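Local coordinates for protein klebicin C activity (Klebsiella pneumoniae, PDB 7NNA) that probably serves as the Tol-binding part of a klebicin toxin, engaging the efflux channel TolC so that the bacteriocin can enter target cells, at residues 43-54 against 130-141. Residues are numbered along the deposited sequence; the frame is centred on the assembly and turned at random.
Sequences QAERAKAAMLSQ and ALRAQEEEQRKQ
Q43 and E137 are joined by two hydrogen bonds from one amide nitrogen. NE2 of Q43 donates to carboxylate OE1 of E137 at 2.7 Å and to its backbone O at 3.0 Å; the first bond is nearly straight (166°) and meets OE1 on its anti side, whereas the second lies on a lone pair of a carbonyl that also accepts from Q141 N. In one of the two deposited conformers of R46, its NE and NH2 both reach OE1 of Q43 along the same helix, side-on and from one face. The Q43 chain, bent at chi2 (55°), crosses the E137 side chain, yet amide and carboxylate planes stay about 30° apart. Within helix 93-197, K140 NZ forms a salt bridge to E137 OE1 (3.0 Å), giving it a second partner. At the far end, NE2 of Q54 binds OE1 of Q134 at 2.9 Å, in the carbonyl plane, while NE2 of Q134 hydrogen-bonds Q138 OE1 in its own helix. Beside this amide pair, L131 CD2 touches Q54 CG at 3.5 Å, and the selenomethionine M51 lays its CG against the Q134 amide. Between the two networks alanines bring the backbones close: A50 CB lies 3.7 Å from Q134 CA, and A47 CA 3.7 Å from E137 CB. E137 makes one knob-into-hole contact, among Q43, R46, A47 and A50, in the antiparallel hairpin of helices 14-79 and 93-197, consistent with a coiled coil.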
ATOM      1  N   GLN A  43      -1.029   2.212   3.559  1.00 23.92           N
ATOM      2  CA  GLN A  43      -1.736   1.637   2.403  1.00 23.49           C
ATOM      3  C   GLN A  43      -2.252   0.206   2.687  1.00 23.70           C
ATOM      4  O   GLN A  43      -3.346  -0.182   2.192  1.00 23.68           O
ATOM      5  CB  GLN A  43      -0.792   1.635   1.198  1.00 24.94           C
ATOM      6  CG  GLN A  43      -1.479   1.156  -0.104  1.00 26.63           C
ATOM      7  CD  GLN A  43      -2.722   1.937  -0.427  1.00 28.55           C
ATOM      8  OE1 GLN A  43      -2.767   3.129  -0.248  1.00 28.59           O
ATOM      9  NE2 GLN A  43      -3.752   1.297  -0.938  1.00 27.75           N
ATOM     10  N   ALA A  44      -1.494  -0.616   3.464  1.00 22.59           N
ATOM     11  CA  ALA A  44      -2.005  -1.934   3.905  1.00 24.84           C
ATOM     12  C   ALA A  44      -3.281  -1.715   4.763  1.00 25.68           C
ATOM     13  O   ALA A  44      -4.241  -2.517   4.687  1.00 24.47           O
ATOM     14  CB  ALA A  44      -0.952  -2.636   4.771  1.00 23.86           C
ATOM     15  N   GLU A  45      -3.284  -0.639   5.634  1.00 25.52           N
ATOM     16  CA  GLU A  45      -4.505  -0.370   6.397  1.00 26.91           C
ATOM     17  C   GLU A  45      -5.690   0.006   5.485  1.00 26.93           C
ATOM     18  O   GLU A  45      -6.816  -0.391   5.751  1.00 26.61           O
ATOM     19  CB  GLU A  45      -4.274   0.653   7.512  1.00 31.41           C
ATOM     20  CG  GLU A  45      -3.272   0.139   8.542  1.00 33.36           C
ATOM     21  CD  GLU A  45      -3.667  -1.171   9.210  0.50 29.73           C
ATOM     22  OE1 GLU A  45      -4.833  -1.291   9.634  0.50 32.20           O
ATOM     23  OE2 GLU A  45      -2.827  -2.094   9.258  0.50 27.64           O
ATOM     24  N   ARG A  46      -5.446   0.761   4.418  0.50 26.82           N
ATOM     25  CA  ARG A  46      -6.520   1.107   3.459  0.50 27.17           C
ATOM     26  C   ARG A  46      -6.988  -0.113   2.714  0.50 26.54           C
ATOM     27  O   ARG A  46      -8.198  -0.261   2.496  0.50 27.30           O
ATOM     28  CB  ARG A  46      -6.097   2.217   2.493  0.50 29.46           C
ATOM     29  CG  ARG A  46      -6.366   3.581   3.121  0.50 34.74           C
ATOM     30  CD  ARG A  46      -6.041   4.766   2.231  0.50 36.53           C
ATOM     31  NE  ARG A  46      -4.675   4.680   1.762  0.50 36.88           N
ATOM     32  CZ  ARG A  46      -3.674   5.429   2.193  0.50 34.93           C
ATOM     33  NH1 ARG A  46      -3.886   6.390   3.092  0.50 36.76           N
ATOM     34  NH2 ARG A  46      -2.468   5.246   1.721  0.50 28.89           N
ATOM     35  N   ALA A  47      -6.073  -1.030   2.356  1.00 25.86           N
ATOM     36  CA  ALA A  47      -6.517  -2.300   1.704  1.00 25.76           C
ATOM     37  C   ALA A  47      -7.389  -3.110   2.696  1.00 25.24           C
ATOM     38  O   ALA A  47      -8.430  -3.717   2.305  1.00 25.72           O
ATOM     39  CB  ALA A  47      -5.272  -3.115   1.239  1.00 25.20           C
ATOM     40  N   LYS A  48      -6.966  -3.195   3.955  1.00 25.06           N
ATOM     41  CA  LYS A  48      -7.756  -3.978   4.940  1.00 27.02           C
ATOM     42  C   LYS A  48      -9.109  -3.335   5.150  1.00 29.72           C
ATOM     43  O   LYS A  48     -10.104  -4.045   5.300  1.00 32.10           O
ATOM     44  CB  LYS A  48      -7.024  -4.136   6.301  1.00 29.43           C
ATOM     45  CG  LYS A  48      -5.779  -5.064   6.280  1.00 33.23           C
ATOM     46  CD  LYS A  48      -4.705  -4.622   7.391  1.00 37.93           C
ATOM     47  CE  LYS A  48      -5.247  -4.685   8.787  1.00 43.15           C
ATOM     48  NZ  LYS A  48      -4.118  -4.584   9.856  1.00 44.11           N
ATOM     49  N   ALA A  49      -9.170  -2.005   5.163  1.00 28.59           N
ATOM     50  CA  ALA A  49     -10.446  -1.309   5.292  1.00 30.37           C
ATOM     51  C   ALA A  49     -11.342  -1.606   4.069  1.00 29.57           C
ATOM     52  O   ALA A  49     -12.557  -1.795   4.220  1.00 29.41           O
ATOM     53  CB  ALA A  49     -10.209   0.188   5.436  1.00 31.26           C
ATOM     54  N   ALA A  50     -10.756  -1.691   2.868  1.00 27.22           N
ATOM     55  CA  ALA A  50     -11.519  -2.031   1.662  1.00 27.28           C
ATOM     56  C   ALA A  50     -12.033  -3.535   1.690  1.00 28.19           C
ATOM     57  O   ALA A  50     -13.099  -3.813   1.125  1.00 29.57           O
ATOM     58  CB  ALA A  50     -10.670  -1.745   0.411  1.00 27.08           C
HETATM   59  N   MSE A  51     -11.294  -4.485   2.300  1.00 27.71           N
HETATM   60  CA  MSE A  51     -11.746  -5.875   2.404  1.00 30.57           C
HETATM   61  C   MSE A  51     -12.999  -5.884   3.312  1.00 34.32           C
HETATM   62  O   MSE A  51     -14.025  -6.453   2.912  1.00 34.70           O
HETATM   63  CB  MSE A  51     -10.672  -6.780   3.037  1.00 32.20           C
HETATM   64  CG  MSE A  51      -9.349  -6.836   2.233  1.00 33.83           C
HETATM   65 SE   MSE A  51      -7.891  -7.726   3.204  0.50 23.04          SE
HETATM   66  CE  MSE A  51      -6.545  -7.239   2.042  0.50 14.36           C
ATOM     67  N   LEU A  52     -12.955  -5.126   4.437  1.00 35.37           N
ATOM     68  CA  LEU A  52     -14.088  -5.003   5.378  1.00 39.65           C
ATOM     69  C   LEU A  52     -15.344  -4.429   4.685  1.00 39.09           C
ATOM     70  O   LEU A  52     -16.472  -4.948   4.848  1.00 39.66           O
ATOM     71  CB  LEU A  52     -13.682  -4.120   6.604  1.00 44.27           C
ATOM     72  CG  LEU A  52     -14.813  -3.885   7.657  1.00 54.62           C
ATOM     73  CD1 LEU A  52     -14.287  -3.911   9.082  1.00 59.82           C
ATOM     74  CD2 LEU A  52     -15.648  -2.585   7.368  1.00 56.82           C
ATOM     75  N   SER A  53     -15.152  -3.364   3.909  0.60 37.42           N
ATOM     76  CA  SER A  53     -16.271  -2.715   3.215  0.60 38.01           C
ATOM     77  C   SER A  53     -16.861  -3.630   2.121  0.60 37.85           C
ATOM     78  O   SER A  53     -18.066  -3.580   1.846  0.60 38.31           O
ATOM     79  CB  SER A  53     -15.788  -1.412   2.594  0.60 38.51           C
ATOM     80  OG  SER A  53     -16.835  -0.773   1.888  0.60 40.70           O
ATOM     81  N   GLN A  54     -16.005  -4.428   1.467  1.00 36.94           N
ATOM     82  CA  GLN A  54     -16.438  -5.377   0.442  1.00 37.95           C
ATOM     83  C   GLN A  54     -17.286  -6.507   1.128  1.00 38.93           C
ATOM     84  O   GLN A  54     -18.396  -6.852   0.636  1.00 37.63           O
ATOM     85  CB  GLN A  54     -15.176  -5.960  -0.258  1.00 39.21           C
ATOM     86  CG  GLN A  54     -15.471  -7.095  -1.221  1.00 42.49           C
ATOM     87  CD  GLN A  54     -15.321  -8.429  -0.554  1.00 45.39           C
ATOM     88  OE1 GLN A  54     -16.276  -9.231  -0.465  1.00 45.50           O
ATOM     89  NE2 GLN A  54     -14.132  -8.681  -0.010  1.00 45.95           N
ATOM     90  N   ALA A 130     -17.239  -2.143  -4.619  1.00 35.78           N
ATOM     91  CA  ALA A 130     -16.379  -2.414  -3.451  1.00 34.72           C
ATOM     92  C   ALA A 130     -15.339  -3.479  -3.791  1.00 33.55           C
ATOM     93  O   ALA A 130     -14.205  -3.373  -3.325  1.00 32.01           O
ATOM     94  CB  ALA A 130     -17.244  -2.847  -2.270  1.00 34.21           C
ATOM     95  N   LEU A 131     -15.663  -4.454  -4.683  1.00 33.81           N
ATOM     96  CA  LEU A 131     -14.656  -5.440  -5.113  1.00 35.42           C
ATOM     97  C   LEU A 131     -13.567  -4.716  -5.896  1.00 34.32           C
ATOM     98  O   LEU A 131     -12.358  -4.951  -5.645  1.00 34.19           O
ATOM     99  CB  LEU A 131     -15.277  -6.524  -5.997  1.00 38.88           C
ATOM    100  CG  LEU A 131     -16.048  -7.605  -5.288  1.00 43.25           C
ATOM    101  CD1 LEU A 131     -16.761  -8.478  -6.301  1.00 45.04           C
ATOM    102  CD2 LEU A 131     -15.119  -8.469  -4.447  1.00 44.74           C
ATOM    103  N   ARG A 132     -13.964  -3.812  -6.802  0.50 33.72           N
ATOM    104  CA  ARG A 132     -13.003  -3.031  -7.594  0.50 34.74           C
ATOM    105  C   ARG A 132     -12.153  -2.125  -6.719  0.50 34.21           C
ATOM    106  O   ARG A 132     -10.965  -1.935  -7.007  0.50 33.83           O
ATOM    107  CB  ARG A 132     -13.772  -2.168  -8.615  0.50 36.92           C
ATOM    108  CG  ARG A 132     -13.422  -2.469 -10.078  0.50 39.39           C
ATOM    109  CD  ARG A 132     -14.150  -3.667 -10.649  0.50 39.91           C
ATOM    110  NE  ARG A 132     -13.760  -4.958 -10.068  0.50 39.50           N
ATOM    111  CZ  ARG A 132     -14.615  -5.952  -9.815  0.50 39.45           C
ATOM    112  NH1 ARG A 132     -14.179  -7.096  -9.312  0.50 39.32           N
ATOM    113  NH2 ARG A 132     -15.914  -5.802 -10.059  0.50 38.40           N
ATOM    114  N   ALA A 133     -12.752  -1.532  -5.672  0.50 35.66           N
ATOM    115  CA  ALA A 133     -12.000  -0.643  -4.779  0.50 35.11           C
ATOM    116  C   ALA A 133     -10.989  -1.428  -3.968  0.50 33.65           C
ATOM    117  O   ALA A 133      -9.875  -0.925  -3.758  0.50 33.24           O
ATOM    118  CB  ALA A 133     -12.945   0.114  -3.856  0.50 35.58           C
ATOM    119  N   GLN A 134     -11.337  -2.672  -3.544  1.00 32.61           N
ATOM    120  CA  GLN A 134     -10.386  -3.557  -2.800  1.00 30.92           C
ATOM    121  C   GLN A 134      -9.227  -3.878  -3.728  1.00 30.92           C
ATOM    122  O   GLN A 134      -8.045  -3.801  -3.320  1.00 29.48           O
ATOM    123  CB  GLN A 134     -11.007  -4.900  -2.334  1.00 31.61           C
ATOM    124  CG  GLN A 134      -9.984  -5.902  -1.673  1.00 32.49           C
ATOM    125  CD  GLN A 134     -10.646  -7.200  -1.207  1.00 39.39           C
ATOM    126  OE1 GLN A 134     -11.841  -7.216  -0.932  1.00 39.62           O
ATOM    127  NE2 GLN A 134      -9.892  -8.334  -1.043  1.00 39.48           N
ATOM    128  N   GLU A 135      -9.549  -4.235  -4.988  1.00 30.61           N
ATOM    129  CA  GLU A 135      -8.518  -4.558  -5.975  1.00 31.73           C
ATOM    130  C   GLU A 135      -7.594  -3.389  -6.152  1.00 30.81           C
ATOM    131  O   GLU A 135      -6.377  -3.582  -6.203  1.00 31.55           O
ATOM    132  CB  GLU A 135      -9.164  -4.906  -7.361  1.00 36.30           C
ATOM    133  CG  GLU A 135      -9.763  -6.288  -7.398  1.00 46.03           C
ATOM    134  CD  GLU A 135     -10.907  -6.484  -8.393  1.00 60.59           C
ATOM    135  OE1 GLU A 135     -11.025  -5.695  -9.364  1.00 63.35           O
ATOM    136  OE2 GLU A 135     -11.682  -7.450  -8.201  1.00 63.72           O
ATOM    137  N   GLU A 136      -8.155  -2.171  -6.287  1.00 30.62           N
ATOM    138  CA  GLU A 136      -7.294  -0.973  -6.481  1.00 30.51           C
ATOM    139  C   GLU A 136      -6.415  -0.690  -5.284  1.00 27.86           C
ATOM    140  O   GLU A 136      -5.251  -0.337  -5.461  1.00 27.35           O
ATOM    141  CB  GLU A 136      -8.168   0.253  -6.851  1.00 34.47           C
ATOM    142  CG  GLU A 136      -7.430   1.580  -6.967  1.00 36.32           C
ATOM    143  CD  GLU A 136      -6.332   1.650  -8.021  1.00 40.68           C
ATOM    144  OE1 GLU A 136      -6.299   0.776  -8.915  1.00 42.71           O
ATOM    145  OE2 GLU A 136      -5.487   2.565  -7.927  1.00 39.16           O
ATOM    146  N   GLU A 137      -6.922  -0.850  -4.050  1.00 24.75           N
ATOM    147  CA  GLU A 137      -6.069  -0.589  -2.871  1.00 22.99           C
ATOM    148  C   GLU A 137      -4.935  -1.662  -2.792  1.00 23.66           C
ATOM    149  O   GLU A 137      -3.844  -1.352  -2.343  1.00 22.60           O
ATOM    150  CB  GLU A 137      -6.904  -0.597  -1.591  1.00 25.93           C
ATOM    151  CG  GLU A 137      -7.863   0.594  -1.509  1.00 29.72           C
ATOM    152  CD  GLU A 137      -7.323   1.986  -1.820  1.00 38.44           C
ATOM    153  OE1 GLU A 137      -6.204   2.340  -1.388  1.00 33.26           O
ATOM    154  OE2 GLU A 137      -8.043   2.750  -2.499  1.00 45.30           O
ATOM    155  N   GLN A 138      -5.214  -2.916  -3.183  1.00 23.28           N
ATOM    156  CA  GLN A 138      -4.185  -3.968  -3.208  1.00 23.35           C
ATOM    157  C   GLN A 138      -3.185  -3.662  -4.312  1.00 22.80           C
ATOM    158  O   GLN A 138      -1.994  -3.842  -4.110  1.00 22.26           O
ATOM    159  CB  GLN A 138      -4.856  -5.323  -3.470  1.00 25.72           C
ATOM    160  CG  GLN A 138      -5.692  -5.749  -2.264  1.00 26.79           C
ATOM    161  CD  GLN A 138      -6.449  -7.071  -2.471  1.00 36.19           C
ATOM    162  OE1 GLN A 138      -7.099  -7.552  -1.557  1.00 39.35           O
ATOM    163  NE2 GLN A 138      -6.425  -7.686  -3.645  1.00 35.64           N
ATOM    164  N   ARG A 139      -3.631  -3.141  -5.460  1.00 24.02           N
ATOM    165  CA  ARG A 139      -2.706  -2.782  -6.552  1.00 26.11           C
ATOM    166  C   ARG A 139      -1.744  -1.682  -6.045  1.00 25.26           C
ATOM    167  O   ARG A 139      -0.496  -1.751  -6.279  1.00 25.93           O
ATOM    168  CB  ARG A 139      -3.511  -2.270  -7.790  1.00 28.36           C
ATOM    169  CG  ARG A 139      -2.629  -1.985  -9.030  1.00 33.43           C
ATOM    170  CD  ARG A 139      -3.325  -1.084 -10.110  1.00 40.93           C
ATOM    171  NE  ARG A 139      -3.563   0.286  -9.611  1.00 43.43           N
ATOM    172  CZ  ARG A 139      -2.636   1.237  -9.525  1.00 45.95           C
ATOM    173  NH1 ARG A 139      -1.391   1.002  -9.927  1.00 47.85           N
ATOM    174  NH2 ARG A 139      -2.937   2.419  -9.013  1.00 44.67           N
ATOM    175  N   LYS A 140      -2.308  -0.649  -5.401  1.00 23.25           N
ATOM    176  CA  LYS A 140      -1.468   0.457  -4.916  1.00 23.36           C
ATOM    177  C   LYS A 140      -0.488  -0.031  -3.850  1.00 21.98           C
ATOM    178  O   LYS A 140       0.662   0.427  -3.789  1.00 21.89           O
ATOM    179  CB  LYS A 140      -2.341   1.573  -4.339  1.00 25.75           C
ATOM    180  CG  LYS A 140      -3.185   2.196  -5.437  1.00 35.66           C
ATOM    181  CD  LYS A 140      -3.916   3.447  -5.036  1.00 45.07           C
ATOM    182  CE  LYS A 140      -4.896   3.213  -3.952  1.00 50.65           C
ATOM    183  NZ  LYS A 140      -5.457   4.491  -3.408  1.00 58.04           N
ATOM    184  N   GLN A 141      -0.960  -0.917  -2.960  1.00 20.18           N
ATOM    185  CA  GLN A 141      -0.083  -1.486  -1.938  1.00 19.48           C
ATOM    186  C   GLN A 141       1.125  -2.222  -2.566  1.00 20.23           C
ATOM    187  O   GLN A 141       2.260  -1.999  -2.134  1.00 19.57           O
ATOM    188  CB  GLN A 141      -0.887  -2.455  -1.031  1.00 19.66           C
ATOM    189  CG  GLN A 141      -0.003  -2.864   0.188  1.00 20.79           C
ATOM    190  CD  GLN A 141      -0.696  -3.917   1.039  1.00 24.16           C
ATOM    191  OE1 GLN A 141      -1.931  -3.922   1.132  1.00 24.79           O
ATOM    192  NE2 GLN A 141       0.067  -4.841   1.613  1.00 22.75           N
TER